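Local coordinates for protein extracellular invertase (Aspergillus kawachii, PDB 5XHA) that probably hydrolyses sucrose and related beta-fructofuranosides outside the cell, releasing fructose, at residues Gly20-Thr25 against Thr361-Trp366; Trp226-Asn231 against Gly241-Asn246; Thr334-Pro339 against Ile418-Lys423. One frame throughout, in Å; residues are numbered along the deposited sequence.

Interaction 1: residues Gly20-Thr25 against Thr361-Trp366; sequences GSLFET and TNQQNW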
loop_
_atom_site.group_PDB
_atom_site.type_symbol
_atom_site.label_atom_id
_atom_site.label_comp_id
_atom_site.label_asym_id
_atom_site.label_seq_id
_atom_site.Cartn_x
_atom_site.Cartn_y
_atom_site.Cartn_z
ATOM N N GLY A 20 5.087 41.062 2.251
ATOM C CA GLY A 20 3.683 41.447 2.279
ATOM C C GLY A 20 3.370 42.807 1.676
ATOM O O GLY A 20 2.199 43.127 1.492
ATOM N N SER A 21 4.397 43.596 1.341
ATOM C CA SER A 21 4.193 44.982 0.921
ATOM C C SER A 21 3.535 45.087 -0.451
ATOM O O SER A 21 2.916 46.094 -0.752
ATOM C CB SER A 21 5.518 45.753 0.915
ATOM O OG SER A 21 6.444 45.201 -0.008
ATOM N N LEU A 22 3.658 44.044 -1.272
ATOM C CA LEU A 22 3.034 44.022 -2.588
ATOM C C LEU A 22 1.857 43.066 -2.632
ATOM O O LEU A 22 1.526 42.558 -3.695
ATOM C CB LEU A 22 4.050 43.637 -3.664
ATOM C CG LEU A 22 5.290 44.502 -3.788
ATOM C CD1 LEU A 22 6.176 43.933 -4.875
ATOM C CD2 LEU A 22 4.936 45.942 -4.116
ATOM N N PHE A 23 1.207 42.852 -1.490
ATOM C CA PHE A 23 0.073 41.933 -1.407
ATOM C C PHE A 23 -1.058 42.321 -2.356
ATOM O O PHE A 23 -1.612 41.459 -3.044
ATOM C CB PHE A 23 -0.456 41.835 0.032
ATOM C CG PHE A 23 -1.535 40.803 0.206
ATOM C CD1 PHE A 23 -1.217 39.448 0.302
ATOM C CD2 PHE A 23 -2.864 41.178 0.282
ATOM C CE1 PHE A 23 -2.213 38.498 0.441
ATOM C CE2 PHE A 23 -3.869 40.233 0.425
ATOM C CZ PHE A 23 -3.542 38.892 0.504
ATOM N N GLU A 24 -1.398 43.608 -2.399
ATOM C CA GLU A 24 -2.506 44.087 -3.245
ATOM C C GLU A 24 -2.115 44.466 -4.670
ATOM O O GLU A 24 -2.985 44.582 -5.540
ATOM C CB GLU A 24 -3.209 45.270 -2.566
ATOM C CG GLU A 24 -3.892 44.893 -1.255
ATOM C CD GLU A 24 -5.068 43.924 -1.444
ATOM O OE1 GLU A 24 -5.470 43.646 -2.602
ATOM O OE2 GLU A 24 -5.607 43.428 -0.430
ATOM N N THR A 25 -0.817 44.623 -4.924
ATOM C CA THR A 25 -0.334 45.210 -6.169
ATOM C C THR A 25 -0.964 44.607 -7.424
ATOM O O THR A 25 -1.425 45.328 -8.318
ATOM C CB THR A 25 1.199 45.077 -6.274
ATOM O OG1 THR A 25 1.800 45.622 -5.101
ATOM C CG2 THR A 25 1.749 45.803 -7.514
ATOM N N THR A 361 8.243 36.959 -4.420
ATOM C CA THR A 361 7.196 36.140 -3.827
ATOM C C THR A 361 6.878 36.554 -2.397
ATOM O O THR A 361 5.705 36.692 -2.025
ATOM C CB THR A 361 7.601 34.639 -3.896
ATOM O OG1 THR A 361 7.621 34.245 -5.271
ATOM C CG2 THR A 361 6.625 33.748 -3.130
ATOM N N ASN A 362 7.909 36.754 -1.583
ATOM C CA ASN A 362 7.681 37.144 -0.188
ATOM C C ASN A 362 7.050 38.515 -0.058
ATOM O O ASN A 362 6.293 38.751 0.876
ATOM C CB ASN A 362 8.973 37.105 0.613
ATOM C CG ASN A 362 9.503 35.700 0.792
ATOM O OD1 ASN A 362 8.779 34.719 0.644
ATOM N ND2 ASN A 362 10.776 35.601 1.099
ATOM N N GLN A 363 7.347 39.397 -1.012
ATOM C CA GLN A 363 6.713 40.724 -1.096
ATOM C C GLN A 363 5.238 40.606 -1.445
ATOM O O GLN A 363 4.396 41.256 -0.840
ATOM C CB GLN A 363 7.404 41.587 -2.152
ATOM C CG GLN A 363 8.810 42.034 -1.764
ATOM C CD GLN A 363 9.822 40.895 -1.786
ATOM O OE1 GLN A 363 9.722 39.969 -2.586
ATOM N NE2 GLN A 363 10.798 40.963 -0.898
ATOM N N GLN A 364 4.926 39.772 -2.435
ATOM C CA GLN A 364 3.544 39.557 -2.846
ATOM C C GLN A 364 2.760 38.787 -1.777
ATOM O O GLN A 364 1.588 39.059 -1.538
ATOM C CB GLN A 364 3.505 38.842 -4.206
ATOM C CG GLN A 364 2.108 38.704 -4.787
ATOM C CD GLN A 364 2.111 38.445 -6.280
ATOM O OE1 GLN A 364 1.867 39.357 -7.073
ATOM N NE2 GLN A 364 2.384 37.188 -6.676
ATOM N N ASN A 365 3.411 37.828 -1.131
ATOM C CA ASN A 365 2.778 36.959 -0.148
ATOM C C ASN A 365 1.572 36.146 -0.677
ATOM O O ASN A 365 0.706 35.693 0.101
ATOM C CB ASN A 365 2.396 37.738 1.104
ATOM C CG ASN A 365 2.078 36.832 2.270
ATOM O OD1 ASN A 365 2.653 35.763 2.403
ATOM N ND2 ASN A 365 1.139 37.236 3.096
ATOM N N TRP A 366 1.536 35.943 -1.993
ATOM C CA TRP A 366 0.621 34.989 -2.613
ATOM C C TRP A 366 1.182 34.585 -3.970
ATOM O O TRP A 366 2.019 35.277 -4.533
ATOM C CB TRP A 366 -0.807 35.528 -2.737
ATOM C CG TRP A 366 -0.950 36.754 -3.578
ATOM C CD1 TRP A 366 -0.841 38.050 -3.162
ATOM C CD2 TRP A 366 -1.268 36.813 -4.982
ATOM N NE1 TRP A 366 -1.053 38.913 -4.220
ATOM C CE2 TRP A 366 -1.318 38.183 -5.345
ATOM C CE3 TRP A 366 -1.513 35.850 -5.961
ATOM C CZ2 TRP A 366 -1.577 38.601 -6.641
ATOM C CZ3 TRP A 366 -1.794 36.272 -7.250
ATOM C CH2 TRP A 366 -1.820 37.636 -7.578
HETATM O O HOH W 1 0.246 41.337 -5.875
#
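The indole of Trp366 meets Phe23 twice. Its NE1 gives a hydrogen bond of 2.9 Å to Phe23 O, a moderately bent one (142° at the hydrogen), with the acceptor lying slightly out of the indole plane. Its CD1 corner, 3.8 Å from Phe23 CD1, turns the indole edge toward the phenyl face in a T-shaped pair whose planes stand at 82°. With CG anti to the backbone N (chi1 -174°), the Phe23 ring swings past the end of the helix, and its edge also runs close to Asn365 O. Next to the rings, Phe23 CA makes a CA-H...O contact of 3.3 Å with Gln364 O.

Backbone bonds add to the grip. Helix 361-364 ends here, Asn365 leaving it with positive phi, and carbonyls of its final turn receive the type I turn Gly20-Phe23: Gly20 N bonds to Asn362 O at 2.9 Å and Leu22 N to Gln363 O. Thus the N-terminal loop packs against the C-terminal end of the short helix that leads into strand 366-385 of the family 32 N-terminal domain. Leu22 lies alongside Gln363, its CD1 3.8 Å from Gln363 CB.

Water 1 fills the corner between turn and indole, within hydrogen-bonding distance of Leu22 O and Gln364 OE1 and weakly bound by Trp366 NE1. The Gln364 amide lies over one indole face, its CD 3.5 Å above the plane, and is held there by NE2 bonding to Trp366 O at 2.9 Å. Farther out, Arg27 forms a cation-pi contact with Trp366, Gln363 NE2 bonds to Leu17 O, and Ser21 OG bonds to Pro18 O.

Interaction 2: residues Trp226-Asn231 against Gly241-Asn246; sequences WHEPTN and GRWAFN. With FRU (beta-D-fructofuranose), chain D.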
loop_
_atom_site.group_PDB
_atom_site.type_symbol
_atom_site.label_atom_id
_atom_site.label_comp_id
_atom_site.label_asym_id
_atom_site.label_seq_id
_atom_site.Cartn_x
_atom_site.Cartn_y
_atom_site.Cartn_z
ATOM N N TRP A 226 -8.114 4.913 -22.415
ATOM C CA TRP A 226 -7.536 5.825 -23.393
ATOM C C TRP A 226 -6.050 5.898 -23.155
ATOM O O TRP A 226 -5.624 6.138 -22.032
ATOM C CB TRP A 226 -8.142 7.229 -23.276
ATOM C CG TRP A 226 -7.572 8.196 -24.261
ATOM C CD1 TRP A 226 -7.211 7.937 -25.554
ATOM C CD2 TRP A 226 -7.307 9.577 -24.044
ATOM N NE1 TRP A 226 -6.714 9.065 -26.151
ATOM C CE2 TRP A 226 -6.767 10.094 -25.249
ATOM C CE3 TRP A 226 -7.481 10.439 -22.957
ATOM C CZ2 TRP A 226 -6.393 11.426 -25.388
ATOM C CZ3 TRP A 226 -7.097 11.763 -23.095
ATOM C CH2 TRP A 226 -6.557 12.243 -24.307
ATOM N N HIS A 227 -5.266 5.655 -24.203
ATOM C CA HIS A 227 -3.821 5.808 -24.147
ATOM C C HIS A 227 -3.295 6.207 -25.518
ATOM O O HIS A 227 -3.958 6.002 -26.521
ATOM C CB HIS A 227 -3.148 4.524 -23.639
ATOM C CG HIS A 227 -3.412 3.326 -24.493
ATOM N ND1 HIS A 227 -2.546 2.914 -25.480
ATOM C CD2 HIS A 227 -4.456 2.464 -24.522
ATOM C CE1 HIS A 227 -3.046 1.849 -26.082
ATOM N NE2 HIS A 227 -4.204 1.553 -25.519
ATOM N N GLU A 228 -2.114 6.809 -25.542
ATOM C CA GLU A 228 -1.514 7.334 -26.762
ATOM C C GLU A 228 -0.024 7.056 -26.696
ATOM O O GLU A 228 0.529 6.941 -25.594
ATOM C CB GLU A 228 -1.742 8.837 -26.887
ATOM C CG GLU A 228 -3.195 9.268 -27.015
ATOM C CD GLU A 228 -3.831 8.895 -28.348
ATOM O OE1 GLU A 228 -3.142 8.355 -29.222
ATOM O OE2 GLU A 228 -5.041 9.143 -28.512
ATOM N N PRO A 229 0.632 6.917 -27.859
ATOM C CA PRO A 229 2.074 6.684 -27.835
ATOM C C PRO A 229 2.821 7.872 -27.265
ATOM O O PRO A 229 2.422 9.009 -27.479
ATOM C CB PRO A 229 2.448 6.500 -29.319
ATOM C CG PRO A 229 1.179 6.075 -29.983
ATOM C CD PRO A 229 0.060 6.743 -29.209
ATOM N N THR A 230 3.899 7.595 -26.545
ATOM C CA THR A 230 4.738 8.633 -25.972
ATOM C C THR A 230 4.957 9.797 -26.932
ATOM O O THR A 230 5.439 9.614 -28.039
ATOM C CB THR A 230 6.105 8.060 -25.589
ATOM O OG1 THR A 230 5.907 6.861 -24.824
ATOM C CG2 THR A 230 6.892 9.046 -24.788
ATOM N N ASN A 231 4.583 10.993 -26.493
ATOM C CA ASN A 231 4.825 12.223 -27.221
ATOM C C ASN A 231 4.261 12.259 -28.638
ATOM O O ASN A 231 4.774 12.972 -29.480
ATOM C CB ASN A 231 6.313 12.559 -27.233
ATOM C CG ASN A 231 6.585 14.040 -27.479
ATOM O OD1 ASN A 231 5.808 14.920 -27.090
ATOM N ND2 ASN A 231 7.702 14.323 -28.122
ATOM N N GLY A 241 -1.939 20.749 -29.184
ATOM C CA GLY A 241 -0.672 20.488 -28.520
ATOM C C GLY A 241 -0.158 19.101 -28.812
ATOM O O GLY A 241 -0.240 18.640 -29.954
ATOM N N ARG A 242 0.383 18.444 -27.782
ATOM C CA ARG A 242 0.810 17.059 -27.876
ATOM C C ARG A 242 0.218 16.259 -26.714
ATOM O O ARG A 242 -0.107 16.811 -25.665
ATOM C CB ARG A 242 2.343 16.954 -27.891
ATOM C CG ARG A 242 3.058 17.935 -28.840
ATOM C CD ARG A 242 4.539 17.589 -29.024
ATOM N NE ARG A 242 4.683 16.302 -29.706
ATOM C CZ ARG A 242 4.608 16.111 -31.030
ATOM N NH1 ARG A 242 4.406 17.121 -31.864
ATOM N NH2 ARG A 242 4.712 14.885 -31.530
ATOM N N TRP A 243 0.060 14.957 -26.919
ATOM C CA TRP A 243 -0.268 14.036 -25.831
ATOM C C TRP A 243 0.922 13.919 -24.871
ATOM O O TRP A 243 0.754 13.647 -23.685
ATOM C CB TRP A 243 -0.662 12.659 -26.367
ATOM C CG TRP A 243 -1.804 12.657 -27.369
ATOM C CD1 TRP A 243 -1.831 12.004 -28.582
ATOM C CD2 TRP A 243 -3.068 13.319 -27.248
ATOM N NE1 TRP A 243 -3.036 12.223 -29.216
ATOM C CE2 TRP A 243 -3.814 13.022 -28.419
ATOM C CE3 TRP A 243 -3.648 14.143 -26.272
ATOM C CZ2 TRP A 243 -5.106 13.520 -28.629
ATOM C CZ3 TRP A 243 -4.935 14.633 -26.482
ATOM C CH2 TRP A 243 -5.650 14.317 -27.648
ATOM N N ALA A 244 2.120 14.122 -25.411
ATOM C CA ALA A 244 3.326 14.310 -24.622
ATOM C C ALA A 244 3.694 13.073 -23.781
ATOM O O ALA A 244 3.401 11.937 -24.167
ATOM C CB ALA A 244 3.202 15.573 -23.781
ATOM N N PHE A 245 4.333 13.286 -22.638
ATOM C CA PHE A 245 4.970 12.203 -21.919
ATOM C C PHE A 245 4.170 11.698 -20.729
ATOM O O PHE A 245 4.498 10.659 -20.162
ATOM C CB PHE A 245 6.344 12.668 -21.479
ATOM C CG PHE A 245 7.285 12.920 -22.623
ATOM C CD1 PHE A 245 8.094 11.899 -23.113
ATOM C CD2 PHE A 245 7.372 14.167 -23.204
ATOM C CE1 PHE A 245 8.984 12.128 -24.162
ATOM C CE2 PHE A 245 8.249 14.400 -24.259
ATOM C CZ PHE A 245 9.057 13.383 -24.735
ATOM N N ASN A 246 3.117 12.416 -20.338
ATOM C CA ASN A 246 2.318 11.985 -19.187
ATOM C C ASN A 246 1.007 12.754 -19.135
ATOM O O ASN A 246 1.001 13.920 -19.476
ATOM C CB ASN A 246 3.121 12.206 -17.889
ATOM C CG ASN A 246 2.461 11.582 -16.680
ATOM O OD1 ASN A 246 2.252 10.369 -16.633
ATOM N ND2 ASN A 246 2.128 12.414 -15.686
HETATM C C1 FRU D . 11.153 6.128 -21.300
HETATM C C2 FRU D . 10.611 7.462 -21.770
HETATM C C3 FRU D . 10.982 8.520 -20.733
HETATM C C4 FRU D . 9.666 8.836 -20.053
HETATM C C5 FRU D . 8.593 7.926 -20.660
HETATM C C6 FRU D . 7.280 8.642 -21.029
HETATM O O1 FRU D . 10.648 5.824 -19.989
HETATM O O2 FRU D . 11.111 7.773 -23.080
HETATM O O3 FRU D . 11.583 9.693 -21.290
HETATM O O4 FRU D . 9.833 8.607 -18.651
HETATM O O5 FRU D . 9.184 7.332 -21.821
HETATM O O6 FRU D . 6.302 7.741 -21.595
#
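One face of the Trp243 indole takes both Trp226 and Glu228. The six-membered ring of Trp226 stands edge-on to it in a T-shaped pair (planes at 89°), with Trp226 CH2 3.6 Å from Trp243 CZ3. Over the five-membered ring, Glu228 CG makes a CH-pi contact 3.6 Å from the centroid. A bend at chi2 lays the carboxylate almost parallel to the indole, 11° between the planes, and lets OE2 accept Trp226 NE1 at 2.9 Å on its anti side. The two residues that pack on Trp243 are thereby tied to each other.

The setting is the five-bladed beta-propeller of family 32: strand 219-227 is the outer edge of one four-stranded blade, and the loop containing 241-246 leads from it toward strands 247-248 and 250-255 of the next. Trp226 and Trp243 both reach Ile270 of strand 265-274, so the aromatic pair helps fill the seam between blades.

At the other end, Phe245 presents a face to Asn231, whose CB sits 4.0 Å from the ring centroid and whose amide stacks at 21° to the ring. Thr230 CG2 touches Phe245 CD1 at 3.5 Å, and Trp125 stacks on the phenyl ring as well. The ring edge faces C6 of a bound fructose; Thr230 OG1 and the sugar O6 form a weak hydrogen bond, and His200 also bonds the sugar.

A single backbone hydrogen bond joins Asn231 N to Ala244 O at 2.8 Å. Arg242, bent at chi3, approaches Asn231 side-on: NH2 bonds to Asn231 O at 2.8 Å almost in the guanidinium plane, while NE meets Asn231 OD1 at 3.2 Å from above the amide plane.

Interaction 3: residues Thr334-Pro339 against Ile418-Lys423; sequences TKSGAP and IARETK. With FRU (beta-D-fructofuranose), chain E.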
loop_
_atom_site.group_PDB
_atom_site.type_symbol
_atom_site.label_atom_id
_atom_site.label_comp_id
_atom_site.label_asym_id
_atom_site.label_seq_id
_atom_site.Cartn_x
_atom_site.Cartn_y
_atom_site.Cartn_z
ATOM N N THR A 334 -30.548 27.165 -9.142
ATOM C CA THR A 334 -31.925 27.491 -8.792
ATOM C C THR A 334 -32.165 28.991 -8.942
ATOM O O THR A 334 -33.151 29.394 -9.533
ATOM C CB THR A 334 -32.258 27.030 -7.360
ATOM O OG1 THR A 334 -32.183 25.606 -7.305
ATOM C CG2 THR A 334 -33.662 27.462 -6.955
ATOM N N LYS A 335 -31.247 29.813 -8.434
ATOM C CA LYS A 335 -31.354 31.267 -8.585
ATOM C C LYS A 335 -31.246 31.766 -10.027
ATOM O O LYS A 335 -31.896 32.739 -10.376
ATOM C CB LYS A 335 -30.280 31.979 -7.770
ATOM C CG LYS A 335 -30.427 31.805 -6.279
ATOM C CD LYS A 335 -29.168 32.269 -5.569
ATOM C CE LYS A 335 -29.158 31.792 -4.131
ATOM N NZ LYS A 335 -27.955 32.283 -3.424
ATOM N N SER A 336 -30.412 31.139 -10.853
ATOM C CA SER A 336 -30.128 31.676 -12.189
ATOM C C SER A 336 -30.977 31.000 -13.250
ATOM O O SER A 336 -30.941 31.392 -14.410
ATOM C CB SER A 336 -28.638 31.496 -12.532
ATOM O OG SER A 336 -28.304 30.119 -12.720
ATOM N N GLY A 337 -31.709 29.959 -12.864
ATOM C CA GLY A 337 -32.470 29.149 -13.816
ATOM C C GLY A 337 -31.628 28.268 -14.733
ATOM O O GLY A 337 -32.093 27.884 -15.811
ATOM N N ALA A 338 -30.395 27.921 -14.334
ATOM C CA ALA A 338 -29.530 27.146 -15.227
ATOM C C ALA A 338 -29.942 25.680 -15.276
ATOM O O ALA A 338 -30.424 25.140 -14.294
ATOM C CB ALA A 338 -28.073 27.263 -14.797
ATOM N N PRO A 339 -29.727 25.017 -16.413
ATOM C CA PRO A 339 -29.871 23.573 -16.443
ATOM C C PRO A 339 -28.625 22.916 -15.818
ATOM O O PRO A 339 -27.769 23.622 -15.279
ATOM C CB PRO A 339 -29.938 23.286 -17.939
ATOM C CG PRO A 339 -28.992 24.290 -18.507
ATOM C CD PRO A 339 -29.177 25.528 -17.679
ATOM N N ILE A 418 -17.668 31.987 -19.904
ATOM C CA ILE A 418 -17.629 32.347 -18.512
ATOM C C ILE A 418 -18.945 31.889 -17.916
ATOM O O ILE A 418 -19.985 32.084 -18.522
ATOM C CB ILE A 418 -17.480 33.864 -18.338
ATOM C CG1 ILE A 418 -16.209 34.353 -19.038
ATOM C CG2 ILE A 418 -17.474 34.229 -16.856
ATOM C CD1 ILE A 418 -16.063 35.855 -19.055
ATOM N N ALA A 419 -18.926 31.275 -16.742
ATOM C CA ALA A 419 -20.172 30.810 -16.162
ATOM C C ALA A 419 -21.135 31.989 -15.997
ATOM O O ALA A 419 -20.728 33.111 -15.667
ATOM C CB ALA A 419 -19.937 30.067 -14.854
ATOM N N ARG A 420 -22.413 31.739 -16.259
ATOM C CA ARG A 420 -23.361 32.847 -16.498
ATOM C C ARG A 420 -23.515 33.835 -15.337
ATOM O O ARG A 420 -23.577 35.048 -15.559
ATOM C CB ARG A 420 -24.717 32.317 -16.932
ATOM C CG ARG A 420 -25.485 31.600 -15.835
ATOM C CD ARG A 420 -26.614 30.808 -16.457
ATOM N NE ARG A 420 -26.091 29.770 -17.337
ATOM C CZ ARG A 420 -26.844 28.963 -18.071
ATOM N NH1 ARG A 420 -28.166 29.069 -18.041
ATOM N NH2 ARG A 420 -26.270 28.042 -18.827
ATOM N N GLU A 421 -23.539 33.338 -14.107
ATOM C CA GLU A 421 -23.683 34.212 -12.948
ATOM C C GLU A 421 -22.418 35.049 -12.727
ATOM O O GLU A 421 -22.494 36.227 -12.336
ATOM C CB GLU A 421 -23.993 33.411 -11.691
ATOM C CG GLU A 421 -25.229 32.519 -11.788
ATOM C CD GLU A 421 -24.931 31.067 -12.175
ATOM O OE1 GLU A 421 -23.950 30.783 -12.917
ATOM O OE2 GLU A 421 -25.717 30.195 -11.760
ATOM N N THR A 422 -21.254 34.445 -12.955
ATOM C CA THR A 422 -19.995 35.170 -12.834
ATOM C C THR A 422 -19.907 36.272 -13.902
ATOM O O THR A 422 -19.468 37.396 -13.609
ATOM C CB THR A 422 -18.776 34.223 -12.891
ATOM O OG1 THR A 422 -18.697 33.495 -11.665
ATOM C CG2 THR A 422 -17.455 34.990 -13.091
ATOM N N LYS A 423 -20.327 35.954 -15.123
ATOM C CA LYS A 423 -20.335 36.934 -16.219
ATOM C C LYS A 423 -21.195 38.159 -15.890
ATOM O O LYS A 423 -20.743 39.293 -16.059
ATOM C CB LYS A 423 -20.830 36.296 -17.513
ATOM C CG LYS A 423 -20.837 37.239 -18.708
ATOM C CD LYS A 423 -19.423 37.560 -19.151
ATOM C CE LYS A 423 -19.366 38.726 -20.134
ATOM N NZ LYS A 423 -20.169 38.464 -21.358
HETATM C C1 FRU E . -20.043 37.410 -25.116
HETATM C C2 FRU E . -19.946 35.968 -24.590
HETATM C C3 FRU E . -19.370 35.819 -23.168
HETATM C C4 FRU E . -18.518 34.567 -23.297
HETATM C C5 FRU E . -17.942 34.752 -24.696
HETATM C C6 FRU E . -17.482 33.439 -25.336
HETATM O O1 FRU E . -21.140 38.141 -24.550
HETATM O O2 FRU E . -21.217 35.285 -24.667
HETATM O O3 FRU E . -20.362 35.657 -22.139
HETATM O O4 FRU E . -17.523 34.390 -22.274
HETATM O O5 FRU E . -18.999 35.342 -25.463
HETATM O O6 FRU E . -16.291 33.634 -26.140
HETATM O O HOH W 2 -30.192 30.725 -16.926
#
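Ser336 and Glu421 face each other between two short helices, each with its CB directed toward the other segment. Ser336 OG donates to Glu421 OE2 at 2.8 Å, but from above the carboxylate, 55° out of its plane; Pro332 O is a second partner of the same hydroxyl. The flat of the carboxylate is therefore turned partly toward the serine, and Ser336 CB rests 3.6 Å from Glu421 CG. Glu421 gets this posture from a bend at chi2 (95°, away from the usual staggered values). The other oxygen, OE1, forms a salt bridge with Arg341, so the carboxylate has a partner at each oxygen and its negative charge is probably stabilised.

Arg420, one residue earlier, reaches over the segment following helix 331-336. Its CG lies between the backbone N and the carbonyl carbon (chi1 70°), and a bend at chi3 brings the guanidinium flat against Ala338, whose CB sits 3.6 Å above the plane toward its rim. Pro339 CD approaches NH1 to 3.7 Å. At the guanidinium edge, water 2 accepts from Arg420 NH1 at 2.8 Å and donates to Ser336 O at 2.7 Å, bridging to the last turn of the helix. NH2 is engaged by Glu375 in a salt bridge, which would help fix the rotation of the group.

At the other side of 418-423, a bound fructose is held weakly by Ile418 N and by Lys423 NZ, the latter 2.9 Å from O3.

Helix 331-336 precedes strand 341-348, and helix 420-426, with Ala419 at its N-cap, follows strand 408-418; both strands flank strand 366-385 in one sheet, which supplies Arg341 and Glu375. The contact thus joins the two helices beside that sheet.

From the N terminus, the loop 20-25 opens interaction 1, which closes only at 361-366, so most of the N-terminal domain lies between its two segments. Interaction 2 is nested within that span, a short loop of its own from 226-231 to 241-246, linking neighbouring propeller blades. Interaction 3 opens at 334-339, before interaction 1 has closed, and ends at 418-423, so these two cross along the chain. Interactions 2 and 3 follow in series and lie on opposite sides of the chain's centre. None touches another: the nearest atoms of interactions 1 and 3 are about 17 Å apart. Both of these meet strand 366-385, at its start and along its flank.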